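Local coordinates for peroxisomal membrane protein LPX1 (Saccharomyces cerevisiae, PDB 2Y6U) that hydrolyses acyl esters in the peroxisome, acting as an esterase, lipase and phospholipase A of the alpha/beta hydrolase family, at residues P73-A78 / Y84-V89; P136-V141 / L346-Q351; V95-S100 / L263-N268; D116-V121 / A151-V156. All blocks are in the same frame, centred on the assembly; numbering follows the deposited sequence.

Contact 1. Residues P73-A78 / Y84-V89; sequences PRLVAA and YAIDKV
Ile86, Val76 and Leu75 form the main apolar cluster of this contact, where the loop after strand 51-58 passes beside strand 84-92 of the central alpha/beta hydrolase sheet. The extended Ile86 chain (chi2 169°) carries its CD1 to 3.8 Å from the CB of Leu75, while Val76 CG1 lies 4.1 Å from Ile86 CG1. Further along, the methyls of Ala78 and Ala85 meet at 3.8 Å, small groups that suit a closely approaching backbone. Were Ile86 cut back to an alanine, Leu75 CB and Val76 CG1 would probably each lose an apolar neighbour and a gap would open between loop and strand.

The aromatic contact belongs to Tyr84, whose side chain crosses that of Val76 at about a right angle: Val76 CG1 is 4.0 Å from CE1, and CG2 nears the phenolic OH. That hydroxyl is hydrogen-bonded to His342 of helix 330-347.

The polar links run through the backbone. A water donates to Val76 O at 2.9 Å and accepts from Ile86 N at 3.0 Å, and Ala78 CA makes a C-H...O contact with Tyr84 O. The two segments share no direct hydrogen bond; apolar side chains meet, and a water joins the peptide groups.

Contact 2. Residues P136-V141 / L346-Q351; sequences PALNVV and LTSPLQ
Leu138 sets the forked end of its side chain against the hydroxymethyl group of Ser348. Both methyls, CD1 and CD2, lie 3.8 Å from Ser348 OG, and CD1 also comes within 3.9 Å of Ser348 CB, so the oxygen faces the fork as a whole. The serine is turned with OG anti to its own backbone N (chi1 -167°), which carries the hydroxyl toward the leucine, and no hydrogen bond is made across the contact. The long leucine spans most of the distance between strand and loop, so a short serine is enough to meet its two methyls.

Strand 137-144 is an inner, parallel strand of the alpha/beta hydrolase sheet, and it leads toward what is probably the nucleophile elbow. Segment 346-351 carries the chain off the end of helix 330-347, on its way to the C-terminal helix 360-378. While Leu138 points to this segment, the side chain of neighbouring Asn139 is hydrogen-bonded to Asn54 and to the carbonyl of Leu161.

The second touch is looser. Pro136, preceded by a cis peptide, offers its ring CB to the CG of Gln351 at 4.2 Å, aliphatic carbon against aliphatic carbon. Gln351 is poorly ordered, so its position is less certain, whereas Pro136 is buried, touching Arg52 and Ser353 as well.

Contact 3. Residues V95-S100 / L263-N268; sequences VNHGDS and LLCYMN
His97 turns the edge of its imidazole ring, not a face, to the sulfur of Cys265. The nearest ring atom is CE1, 3.6 Å from SG, with NE2 next at 3.9 Å. Measured to the ring centroid the sulfur is 4.6 Å away and 75° off the normal, a sulfur-aromatic contact made close to the ring plane. Cys265 reaches it with SG anti to its carbonyl carbon (chi1 -70°).

Two polar partners help to set the ring's rotation. ND1 donates a weak, bent bond to Asn96 OD1 (2.8 Å, 125° at the hydrogen), and NE2 is hydrogen-bonded to Gly62 N. Asn96, its amide oxygen used on the histidine, turns ND2 toward Gln261, and this nitrogen passes 4.1 Å from Cys265 SG.

The contact joins the turn between strand 84-92 and helix 98-103 to the turn at the end of helix 259-264, near a probable nucleophile elbow. Phe371 and Phe374 of the second subunit pack on Leu263 and Leu264. A cysteine suits this buried spot because it is compact and polarisable: it can lie against the C-H between two ring nitrogens while both nitrogens keep their own partners, so polar groups orient the histidine and sulfur merely fills in beside it.

Contact 4. Residues D116-V121 / A151-V156; sequences DGARDV and ALACDV
The axes of helices 116-121 and 151-156 approach to 8.7 Å and cross at -71°, with the CA atoms of Ala118 and Cys154 only 5.5 Å apart. In the alpha/beta hydrolase fold these helices precede and follow strand 137-144, and the second begins within a probable nucleophile elbow (GxSxG).

Small residues make such a close, steep crossing possible. The CB of Ala118 is directed toward the other helix and meets that of Ala153 at 3.7 Å; with only methyl groups between them, the backbones come this near. Ala153 is also touched by Leu276 of helix 273-279, so it is packed between two helices. One turn further on, Val121 puts CG1 anti to its backbone N (chi1 172°), and this methyl lies 3.7 Å from Cys154 SG. The branched valine reaches across to the sulfur beside the alanine pair.

On the side of helix 114-125 turned from the second helix, Arg119 NH2 forms a salt bridge to Asp116 OD1 at 2.7 Å, one turn back, with the acceptor lying in the guanidinium plane. Its NH1 is hydrogen-bonded to the carbonyl of Leu157 of the second subunit, which ties this helix into the dimer. Back between the helices, the sulfur of Cys154 also looks onto the main chain, lying 3.8 Å from Ala118 O.

Contacts 3 and 4 are fully buried, whereas contacts 1 and 2 are partly exposed toward the N-terminal ends of two inner strands of the central sheet, their centres about 13 Å apart. Contacts 1 and 2 each set a strand of that sheet against irregular chain, the first with a bridging water and the second by sparse, loose packing. Contact 4 joins two helices through small apolar groups, and contact 3 joins two turns through a sulfur and a histidine ring held by hydrogen bonds. Strand 137-144 of contact 2 runs on to the second helix of contact 4, where Val141 CG2 meets Ala151 CB at 3.8 Å; Val95 likewise packs against Asp120, linking contacts 3 and 4. Both of these also touch the second subunit.

Contact 1. Residues P73-A78 / Y84-V89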
loop_
_atom_site.group_PDB
_atom_site.type_symbol
_atom_site.label_atom_id
_atom_site.label_comp_id
_atom_site.label_asym_id
_atom_site.label_seq_id
_atom_site.Cartn_x
_atom_site.Cartn_y
_atom_site.Cartn_z
ATOM N N PRO A 73 -20.975 -14.575 -17.933
ATOM C CA PRO A 73 -20.982 -15.577 -18.982
ATOM C C PRO A 73 -20.508 -15.039 -20.338
ATOM O O PRO A 73 -20.320 -15.817 -21.243
ATOM C CB PRO A 73 -22.440 -16.059 -19.029
ATOM C CG PRO A 73 -23.195 -15.096 -18.195
ATOM C CD PRO A 73 -22.328 -14.170 -17.529
ATOM N N ARG A 74 -20.275 -13.724 -20.453
ATOM C CA ARG A 74 -20.020 -13.112 -21.747
ATOM C C ARG A 74 -18.540 -12.736 -21.941
ATOM O O ARG A 74 -18.109 -12.416 -23.055
ATOM C CB ARG A 74 -20.889 -11.878 -21.843
ATOM C CG ARG A 74 -22.295 -12.222 -22.099
ATOM C CD ARG A 74 -23.189 -11.035 -21.820
ATOM N NE ARG A 74 -24.547 -11.414 -22.151
ATOM C CZ ARG A 74 -25.409 -12.006 -21.325
ATOM N NH1 ARG A 74 -25.108 -12.282 -20.045
ATOM N NH2 ARG A 74 -26.592 -12.303 -21.778
ATOM N N LEU A 75 -17.769 -12.886 -20.879
ATOM C CA LEU A 75 -16.370 -12.662 -20.910
ATOM C C LEU A 75 -15.549 -13.634 -21.758
ATOM O O LEU A 75 -15.909 -14.735 -21.940
ATOM C CB LEU A 75 -15.820 -12.553 -19.502
ATOM C CG LEU A 75 -16.222 -11.262 -18.746
ATOM C CD1 LEU A 75 -15.915 -11.527 -17.245
ATOM C CD2 LEU A 75 -15.508 -10.014 -19.246
ATOM N N VAL A 76 -14.410 -13.113 -22.212
ATOM C CA VAL A 76 -13.460 -13.732 -23.141
ATOM C C VAL A 76 -13.440 -15.262 -22.962
ATOM O O VAL A 76 -13.046 -15.810 -21.927
ATOM C CB VAL A 76 -12.045 -12.986 -22.956
ATOM C CG1 VAL A 76 -11.122 -13.628 -21.872
ATOM C CG2 VAL A 76 -11.323 -12.576 -24.315
ATOM N N ALA A 77 -13.872 -15.932 -24.002
ATOM C CA ALA A 77 -13.822 -17.405 -24.090
ATOM C C ALA A 77 -12.354 -17.840 -24.018
ATOM O O ALA A 77 -11.461 -17.073 -24.440
ATOM C CB ALA A 77 -14.433 -17.886 -25.426
ATOM N N ALA A 78 -12.117 -19.045 -23.492
ATOM C CA ALA A 78 -10.812 -19.645 -23.470
ATOM C C ALA A 78 -10.394 -19.756 -24.908
ATOM O O ALA A 78 -11.175 -20.232 -25.766
ATOM C CB ALA A 78 -10.861 -21.013 -22.815
ATOM N N TYR A 84 -4.852 -19.226 -23.224
ATOM C CA TYR A 84 -5.228 -18.564 -21.982
ATOM C C TYR A 84 -6.668 -19.005 -21.650
ATOM O O TYR A 84 -7.395 -19.528 -22.529
ATOM C CB TYR A 84 -5.124 -17.041 -22.152
ATOM C CG TYR A 84 -6.044 -16.373 -23.200
ATOM C CD1 TYR A 84 -7.368 -16.069 -22.908
ATOM C CD2 TYR A 84 -5.559 -15.995 -24.455
ATOM C CE1 TYR A 84 -8.199 -15.441 -23.829
ATOM C CE2 TYR A 84 -6.389 -15.365 -25.387
ATOM C CZ TYR A 84 -7.712 -15.072 -25.055
ATOM O OH TYR A 84 -8.557 -14.445 -25.979
ATOM N N ALA A 85 -7.038 -18.793 -20.409
ATOM C CA ALA A 85 -8.388 -18.954 -19.913
ATOM C C ALA A 85 -8.543 -18.205 -18.611
ATOM O O ALA A 85 -7.616 -18.116 -17.809
ATOM C CB ALA A 85 -8.738 -20.511 -19.693
ATOM N N ILE A 86 -9.742 -17.696 -18.392
ATOM C CA ILE A 86 -10.105 -17.087 -17.138
ATOM C C ILE A 86 -10.055 -18.092 -16.020
ATOM O O ILE A 86 -10.651 -19.199 -16.095
ATOM C CB ILE A 86 -11.511 -16.429 -17.142
ATOM C CG1 ILE A 86 -11.530 -15.239 -18.092
ATOM C CG2 ILE A 86 -11.874 -15.889 -15.731
ATOM C CD1 ILE A 86 -12.968 -14.749 -18.306
ATOM N N ASP A 87 -9.291 -17.783 -14.989
ATOM C CA ASP A 87 -9.229 -18.684 -13.872
ATOM C C ASP A 87 -10.099 -18.176 -12.748
ATOM O O ASP A 87 -10.854 -18.932 -12.206
ATOM C CB ASP A 87 -7.788 -18.867 -13.453
ATOM C CG ASP A 87 -7.582 -20.055 -12.531
ATOM O OD1 ASP A 87 -7.917 -21.219 -12.935
ATOM O OD2 ASP A 87 -7.121 -19.789 -11.387
ATOM N N LYS A 88 -9.897 -16.939 -12.288
ATOM C CA LYS A 88 -10.682 -16.315 -11.228
ATOM C C LYS A 88 -11.262 -14.971 -11.644
ATOM O O LYS A 88 -10.597 -14.188 -12.292
ATOM C CB LYS A 88 -9.853 -16.056 -9.987
ATOM C CG LYS A 88 -9.307 -17.314 -9.298
ATOM C CD LYS A 88 -9.010 -16.996 -7.787
ATOM C CE LYS A 88 -8.588 -18.173 -6.936
ATOM N NZ LYS A 88 -8.568 -17.651 -5.485
ATOM N N VAL A 89 -12.464 -14.665 -11.184
ATOM C CA VAL A 89 -13.028 -13.335 -11.302
ATOM C C VAL A 89 -13.466 -12.899 -9.921
ATOM O O VAL A 89 -14.180 -13.644 -9.232
ATOM C CB VAL A 89 -14.285 -13.256 -12.224
ATOM C CG1 VAL A 89 -14.813 -11.795 -12.355
ATOM C CG2 VAL A 89 -13.984 -13.829 -13.580
HETATM O O HOH W 1 -11.622 -18.015 -20.652
#

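Contact 2. Residues P136-V141 / L346-Q351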
loop_
_atom_site.group_PDB
_atom_site.type_symbol
_atom_site.label_atom_id
_atom_site.label_comp_id
_atom_site.label_asym_id
_atom_site.label_seq_id
_atom_site.Cartn_x
_atom_site.Cartn_y
_atom_site.Cartn_z
ATOM N N PRO A 136 1.229 -19.462 -14.385
ATOM C CA PRO A 136 1.521 -18.103 -14.846
ATOM C C PRO A 136 0.243 -17.318 -15.061
ATOM O O PRO A 136 -0.641 -17.804 -15.779
ATOM C CB PRO A 136 2.160 -18.320 -16.208
ATOM C CG PRO A 136 1.587 -19.574 -16.701
ATOM C CD PRO A 136 1.178 -20.404 -15.511
ATOM N N ALA A 137 0.177 -16.117 -14.493
ATOM C CA ALA A 137 -1.072 -15.421 -14.390
ATOM C C ALA A 137 -0.912 -14.071 -15.093
ATOM O O ALA A 137 0.212 -13.525 -15.195
ATOM C CB ALA A 137 -1.390 -15.209 -12.954
ATOM N N LEU A 138 -2.020 -13.572 -15.592
ATOM C CA LEU A 138 -2.130 -12.187 -15.972
ATOM C C LEU A 138 -3.401 -11.646 -15.317
ATOM O O LEU A 138 -4.427 -12.260 -15.368
ATOM C CB LEU A 138 -2.249 -12.020 -17.479
ATOM C CG LEU A 138 -0.946 -12.322 -18.286
ATOM C CD1 LEU A 138 -1.168 -12.306 -19.832
ATOM C CD2 LEU A 138 0.298 -11.357 -17.910
ATOM N N ASN A 139 -3.244 -10.497 -14.677
ATOM C CA ASN A 139 -4.302 -9.974 -13.885
ATOM C C ASN A 139 -4.780 -8.689 -14.484
ATOM O O ASN A 139 -3.954 -7.814 -14.812
ATOM C CB ASN A 139 -3.748 -9.693 -12.512
ATOM C CG ASN A 139 -3.220 -10.968 -11.768
ATOM O OD1 ASN A 139 -3.791 -12.050 -11.877
ATOM N ND2 ASN A 139 -2.028 -10.832 -11.134
ATOM N N VAL A 140 -6.080 -8.531 -14.521
ATOM C CA VAL A 140 -6.709 -7.381 -15.171
ATOM C C VAL A 140 -7.684 -6.747 -14.189
ATOM O O VAL A 140 -8.397 -7.472 -13.505
ATOM C CB VAL A 140 -7.534 -7.831 -16.362
ATOM C CG1 VAL A 140 -8.240 -6.545 -17.082
ATOM C CG2 VAL A 140 -6.717 -8.724 -17.305
ATOM N N VAL A 141 -7.622 -5.429 -14.023
ATOM C CA VAL A 141 -8.588 -4.713 -13.158
ATOM C C VAL A 141 -9.448 -3.875 -14.050
ATOM O O VAL A 141 -8.941 -3.255 -14.957
ATOM C CB VAL A 141 -7.902 -3.866 -12.055
ATOM C CG1 VAL A 141 -6.915 -2.838 -12.655
ATOM C CG2 VAL A 141 -8.966 -3.193 -11.070
ATOM N N LEU A 346 -2.051 -11.945 -26.336
ATOM C CA LEU A 346 -1.338 -12.346 -27.523
ATOM C C LEU A 346 0.056 -11.753 -27.620
ATOM O O LEU A 346 0.956 -12.415 -28.135
ATOM C CB LEU A 346 -2.140 -11.999 -28.788
ATOM C CG LEU A 346 -3.051 -13.109 -29.334
ATOM C CD1 LEU A 346 -3.540 -12.726 -30.714
ATOM C CD2 LEU A 346 -2.344 -14.473 -29.409
ATOM N N THR A 347 0.245 -10.527 -27.144
ATOM C CA THR A 347 1.539 -9.889 -27.212
ATOM C C THR A 347 2.329 -9.979 -25.899
ATOM O O THR A 347 3.432 -9.431 -25.787
ATOM C CB THR A 347 1.372 -8.398 -27.641
ATOM O OG1 THR A 347 0.615 -7.700 -26.678
ATOM C CG2 THR A 347 0.637 -8.281 -29.013
ATOM N N SER A 348 1.787 -10.682 -24.902
ATOM C CA SER A 348 2.411 -10.667 -23.589
ATOM C C SER A 348 3.617 -11.621 -23.555
ATOM O O SER A 348 3.496 -12.723 -24.037
ATOM C CB SER A 348 1.411 -11.026 -22.497
ATOM O OG SER A 348 1.994 -10.689 -21.257
ATOM N N PRO A 349 4.761 -11.194 -22.971
ATOM C CA PRO A 349 5.938 -12.073 -22.912
ATOM C C PRO A 349 5.671 -13.449 -22.283
ATOM O O PRO A 349 4.917 -13.546 -21.316
ATOM C CB PRO A 349 6.925 -11.271 -22.043
ATOM C CG PRO A 349 6.549 -9.855 -22.245
ATOM C CD PRO A 349 5.053 -9.860 -22.406
ATOM N N LEU A 350 6.277 -14.504 -22.831
ATOM C CA LEU A 350 6.265 -15.808 -22.158
ATOM C C LEU A 350 7.028 -15.641 -20.815
ATOM O O LEU A 350 8.081 -15.010 -20.832
ATOM C CB LEU A 350 6.879 -16.918 -23.040
ATOM C CG LEU A 350 6.331 -17.175 -24.465
ATOM C CD1 LEU A 350 6.493 -18.657 -24.810
ATOM C CD2 LEU A 350 4.863 -16.740 -24.687
ATOM N N GLN A 351 6.573 -16.139 -19.650
ATOM C CA GLN A 351 5.461 -17.076 -19.394
ATOM C C GLN A 351 6.059 -18.475 -19.146
ATOM O O GLN A 351 5.829 -19.410 -19.917
ATOM C CB GLN A 351 4.357 -17.059 -20.481
ATOM C CG GLN A 351 3.173 -17.993 -20.285
ATOM C CD GLN A 351 3.168 -19.144 -21.305
ATOM O OE1 GLN A 351 3.125 -18.911 -22.526
ATOM N NE2 GLN A 351 3.224 -20.387 -20.808
#

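Contact 3. Residues V95-S100 / L263-N268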
loop_
_atom_site.group_PDB
_atom_site.type_symbol
_atom_site.label_atom_id
_atom_site.label_comp_id
_atom_site.label_asym_id
_atom_site.label_seq_id
_atom_site.Cartn_x
_atom_site.Cartn_y
_atom_site.Cartn_z
ATOM N N VAL A 95 -16.613 -0.918 1.224
ATOM C CA VAL A 95 -17.102 -1.048 2.603
ATOM C C VAL A 95 -18.472 -0.460 2.820
ATOM O O VAL A 95 -19.227 -0.976 3.646
ATOM C CB VAL A 95 -16.123 -0.424 3.666
ATOM C CG1 VAL A 95 -14.816 -1.260 3.834
ATOM C CG2 VAL A 95 -15.872 1.061 3.372
ATOM N N ASN A 96 -18.800 0.617 2.085
ATOM C CA ASN A 96 -20.065 1.263 2.245
ATOM C C ASN A 96 -21.112 1.012 1.160
ATOM O O ASN A 96 -22.022 1.794 0.988
ATOM C CB ASN A 96 -19.790 2.781 2.471
ATOM C CG ASN A 96 -19.189 3.440 1.278
ATOM O OD1 ASN A 96 -18.656 2.767 0.415
ATOM N ND2 ASN A 96 -19.340 4.772 1.186
ATOM N N HIS A 97 -20.912 -0.067 0.413
ATOM C CA HIS A 97 -21.787 -0.515 -0.668
ATOM C C HIS A 97 -22.251 -1.991 -0.484
ATOM O O HIS A 97 -21.522 -2.787 0.077
ATOM C CB HIS A 97 -21.090 -0.389 -2.034
ATOM C CG HIS A 97 -20.872 1.036 -2.476
ATOM N ND1 HIS A 97 -19.899 1.848 -1.900
ATOM C CD2 HIS A 97 -21.416 1.752 -3.496
ATOM C CE1 HIS A 97 -19.972 3.049 -2.468
ATOM N NE2 HIS A 97 -20.810 2.992 -3.489
ATOM N N GLY A 98 -23.401 -2.343 -1.039
ATOM C CA GLY A 98 -23.743 -3.768 -1.247
ATOM C C GLY A 98 -23.698 -4.538 0.053
ATOM O O GLY A 98 -24.177 -4.073 1.087
ATOM N N ASP A 99 -23.134 -5.745 -0.016
ATOM C CA ASP A 99 -23.168 -6.684 1.113
ATOM C C ASP A 99 -22.179 -6.224 2.134
ATOM O O ASP A 99 -22.343 -6.542 3.338
ATOM C CB ASP A 99 -22.905 -8.112 0.633
ATOM C CG ASP A 99 -24.091 -8.700 -0.144
ATOM O OD1 ASP A 99 -25.266 -8.392 0.154
ATOM O OD2 ASP A 99 -23.837 -9.500 -1.061
ATOM N N SER A 100 -21.168 -5.443 1.710
ATOM C CA SER A 100 -20.216 -4.951 2.668
ATOM C C SER A 100 -20.873 -3.932 3.579
ATOM O O SER A 100 -20.725 -4.011 4.794
ATOM C CB SER A 100 -19.037 -4.293 1.978
ATOM O OG SER A 100 -18.282 -5.297 1.276
ATOM N N LEU A 263 -24.373 9.602 -1.031
ATOM C CA LEU A 263 -24.074 11.024 -1.097
ATOM C C LEU A 263 -22.622 11.316 -0.706
ATOM O O LEU A 263 -21.969 12.131 -1.354
ATOM C CB LEU A 263 -25.020 11.830 -0.236
ATOM C CG LEU A 263 -26.455 11.903 -0.814
ATOM C CD1 LEU A 263 -27.409 12.558 0.187
ATOM C CD2 LEU A 263 -26.510 12.676 -2.172
ATOM N N LEU A 264 -22.134 10.667 0.362
ATOM C CA LEU A 264 -20.754 10.817 0.786
ATOM C C LEU A 264 -19.704 10.423 -0.251
ATOM O O LEU A 264 -18.530 10.835 -0.131
ATOM C CB LEU A 264 -20.511 9.983 2.071
ATOM C CG LEU A 264 -21.158 10.456 3.341
ATOM C CD1 LEU A 264 -21.135 9.445 4.489
ATOM C CD2 LEU A 264 -20.567 11.827 3.773
ATOM N N CYS A 265 -20.082 9.632 -1.255
ATOM C CA CYS A 265 -19.187 9.309 -2.328
ATOM C C CYS A 265 -18.852 10.522 -3.169
ATOM O O CYS A 265 -17.917 10.436 -3.909
ATOM C CB CYS A 265 -19.798 8.278 -3.260
ATOM S SG CYS A 265 -19.911 6.661 -2.439
ATOM N N TYR A 266 -19.644 11.593 -3.081
ATOM C CA TYR A 266 -19.534 12.764 -3.909
ATOM C C TYR A 266 -18.953 13.967 -3.155
ATOM O O TYR A 266 -18.820 15.017 -3.735
ATOM C CB TYR A 266 -20.909 13.121 -4.555
ATOM C CG TYR A 266 -21.443 12.001 -5.401
ATOM C CD1 TYR A 266 -21.097 11.892 -6.785
ATOM C CD2 TYR A 266 -22.243 11.017 -4.852
ATOM C CE1 TYR A 266 -21.549 10.815 -7.560
ATOM C CE2 TYR A 266 -22.681 9.911 -5.618
ATOM C CZ TYR A 266 -22.329 9.821 -6.967
ATOM O OH TYR A 266 -22.794 8.789 -7.706
ATOM N N MET A 267 -18.706 13.873 -1.848
ATOM C CA MET A 267 -18.552 15.049 -1.006
ATOM C C MET A 267 -17.118 15.203 -0.505
ATOM O O MET A 267 -16.817 16.139 0.173
ATOM C CB MET A 267 -19.485 14.904 0.203
ATOM C CG MET A 267 -20.993 14.969 -0.246
ATOM S SD MET A 267 -22.164 14.459 1.090
ATOM C CE MET A 267 -21.940 15.799 2.223
ATOM N N ASN A 268 -16.245 14.280 -0.859
ATOM C CA ASN A 268 -14.944 14.173 -0.144
ATOM C C ASN A 268 -13.728 14.127 -1.074
ATOM O O ASN A 268 -12.614 13.846 -0.599
ATOM C CB ASN A 268 -15.000 12.801 0.560
ATOM C CG ASN A 268 -14.211 12.781 1.796
ATOM O OD1 ASN A 268 -13.930 13.831 2.445
ATOM N ND2 ASN A 268 -13.719 11.579 2.118
#

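Contact 4. Residues D116-V121 / A151-V156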
loop_
_atom_site.group_PDB
_atom_site.type_symbol
_atom_site.label_atom_id
_atom_site.label_comp_id
_atom_site.label_asym_id
_atom_site.label_seq_id
_atom_site.Cartn_x
_atom_site.Cartn_y
_atom_site.Cartn_z
ATOM N N ASP A 116 -8.332 4.477 0.529
ATOM C CA ASP A 116 -8.609 3.390 1.534
ATOM C C ASP A 116 -9.339 2.232 0.819
ATOM O O ASP A 116 -9.005 1.056 1.017
ATOM C CB ASP A 116 -9.480 3.864 2.669
ATOM C CG ASP A 116 -8.815 4.881 3.575
ATOM O OD1 ASP A 116 -7.637 5.281 3.399
ATOM O OD2 ASP A 116 -9.564 5.399 4.502
ATOM N N GLY A 117 -10.338 2.547 0.014
ATOM C CA GLY A 117 -11.043 1.537 -0.743
ATOM C C GLY A 117 -10.100 0.761 -1.731
ATOM O O GLY A 117 -10.243 -0.427 -1.912
ATOM N N ALA A 118 -9.135 1.457 -2.365
ATOM C CA ALA A 118 -8.110 0.778 -3.137
ATOM C C ALA A 118 -7.227 -0.108 -2.312
ATOM O O ALA A 118 -6.910 -1.274 -2.732
ATOM C CB ALA A 118 -7.263 1.772 -4.011
ATOM N N ARG A 119 -6.846 0.332 -1.126
ATOM C CA ARG A 119 -6.190 -0.576 -0.210
ATOM C C ARG A 119 -7.023 -1.878 0.108
ATOM O O ARG A 119 -6.428 -2.973 0.303
ATOM C CB ARG A 119 -5.692 0.120 1.099
ATOM C CG ARG A 119 -4.545 1.120 0.897
ATOM C CD ARG A 119 -3.752 1.675 2.119
ATOM N NE ARG A 119 -4.518 2.859 2.427
ATOM C CZ ARG A 119 -4.280 4.083 2.046
ATOM N NH1 ARG A 119 -3.274 4.439 1.400
ATOM N NH2 ARG A 119 -5.192 4.953 2.263
ATOM N N ASP A 120 -8.320 -1.737 0.211
ATOM C CA ASP A 120 -9.205 -2.900 0.435
ATOM C C ASP A 120 -9.140 -3.890 -0.745
ATOM O O ASP A 120 -9.030 -5.109 -0.562
ATOM C CB ASP A 120 -10.637 -2.399 0.599
ATOM C CG ASP A 120 -10.819 -1.591 1.914
ATOM O OD1 ASP A 120 -10.003 -1.764 2.850
ATOM O OD2 ASP A 120 -11.757 -0.761 1.942
ATOM N N VAL A 121 -9.140 -3.315 -1.959
ATOM C CA VAL A 121 -9.066 -4.068 -3.169
ATOM C C VAL A 121 -7.779 -4.829 -3.153
ATOM O O VAL A 121 -7.731 -6.035 -3.503
ATOM C CB VAL A 121 -9.195 -3.216 -4.396
ATOM C CG1 VAL A 121 -8.908 -4.093 -5.696
ATOM C CG2 VAL A 121 -10.684 -2.601 -4.515
ATOM N N ALA A 151 -8.848 1.561 -9.564
ATOM C CA ALA A 151 -7.950 0.747 -10.405
ATOM C C ALA A 151 -6.583 1.410 -10.533
ATOM O O ALA A 151 -5.569 0.772 -10.403
ATOM C CB ALA A 151 -8.570 0.483 -11.797
ATOM N N LEU A 152 -6.586 2.690 -10.911
ATOM C CA LEU A 152 -5.363 3.482 -10.958
ATOM C C LEU A 152 -4.607 3.536 -9.625
ATOM O O LEU A 152 -3.397 3.297 -9.567
ATOM C CB LEU A 152 -5.676 4.919 -11.433
ATOM C CG LEU A 152 -6.115 5.086 -12.857
ATOM C CD1 LEU A 152 -6.785 6.496 -13.119
ATOM C CD2 LEU A 152 -4.882 4.854 -13.806
ATOM N N ALA A 153 -5.350 3.758 -8.536
ATOM C CA ALA A 153 -4.727 3.834 -7.234
ATOM C C ALA A 153 -4.133 2.507 -6.796
ATOM O O ALA A 153 -3.085 2.492 -6.176
ATOM C CB ALA A 153 -5.726 4.368 -6.154
ATOM N N CYS A 154 -4.792 1.407 -7.169
ATOM C CA CYS A 154 -4.211 0.090 -6.944
ATOM C C CYS A 154 -2.849 -0.031 -7.539
ATOM O O CYS A 154 -1.911 -0.508 -6.864
ATOM C CB CYS A 154 -5.074 -1.036 -7.551
ATOM S SG CYS A 154 -6.570 -1.369 -6.495
ATOM N N ASP A 155 -2.700 0.374 -8.763
ATOM C CA ASP A 155 -1.372 0.256 -9.417
ATOM C C ASP A 155 -0.357 1.154 -8.778
ATOM O O ASP A 155 0.830 0.760 -8.609
ATOM C CB ASP A 155 -1.466 0.504 -10.913
ATOM C CG ASP A 155 -0.162 0.116 -11.645
ATOM O OD1 ASP A 155 0.052 -1.119 -11.739
ATOM O OD2 ASP A 155 0.656 1.022 -11.968
ATOM N N VAL A 156 -0.772 2.370 -8.338
ATOM C CA VAL A 156 0.112 3.265 -7.681
ATOM C C VAL A 156 0.679 2.661 -6.404
ATOM O O VAL A 156 1.886 2.750 -6.107
ATOM C CB VAL A 156 -0.562 4.657 -7.406
ATOM C CG1 VAL A 156 0.355 5.493 -6.468
ATOM C CG2 VAL A 156 -0.841 5.429 -8.813
#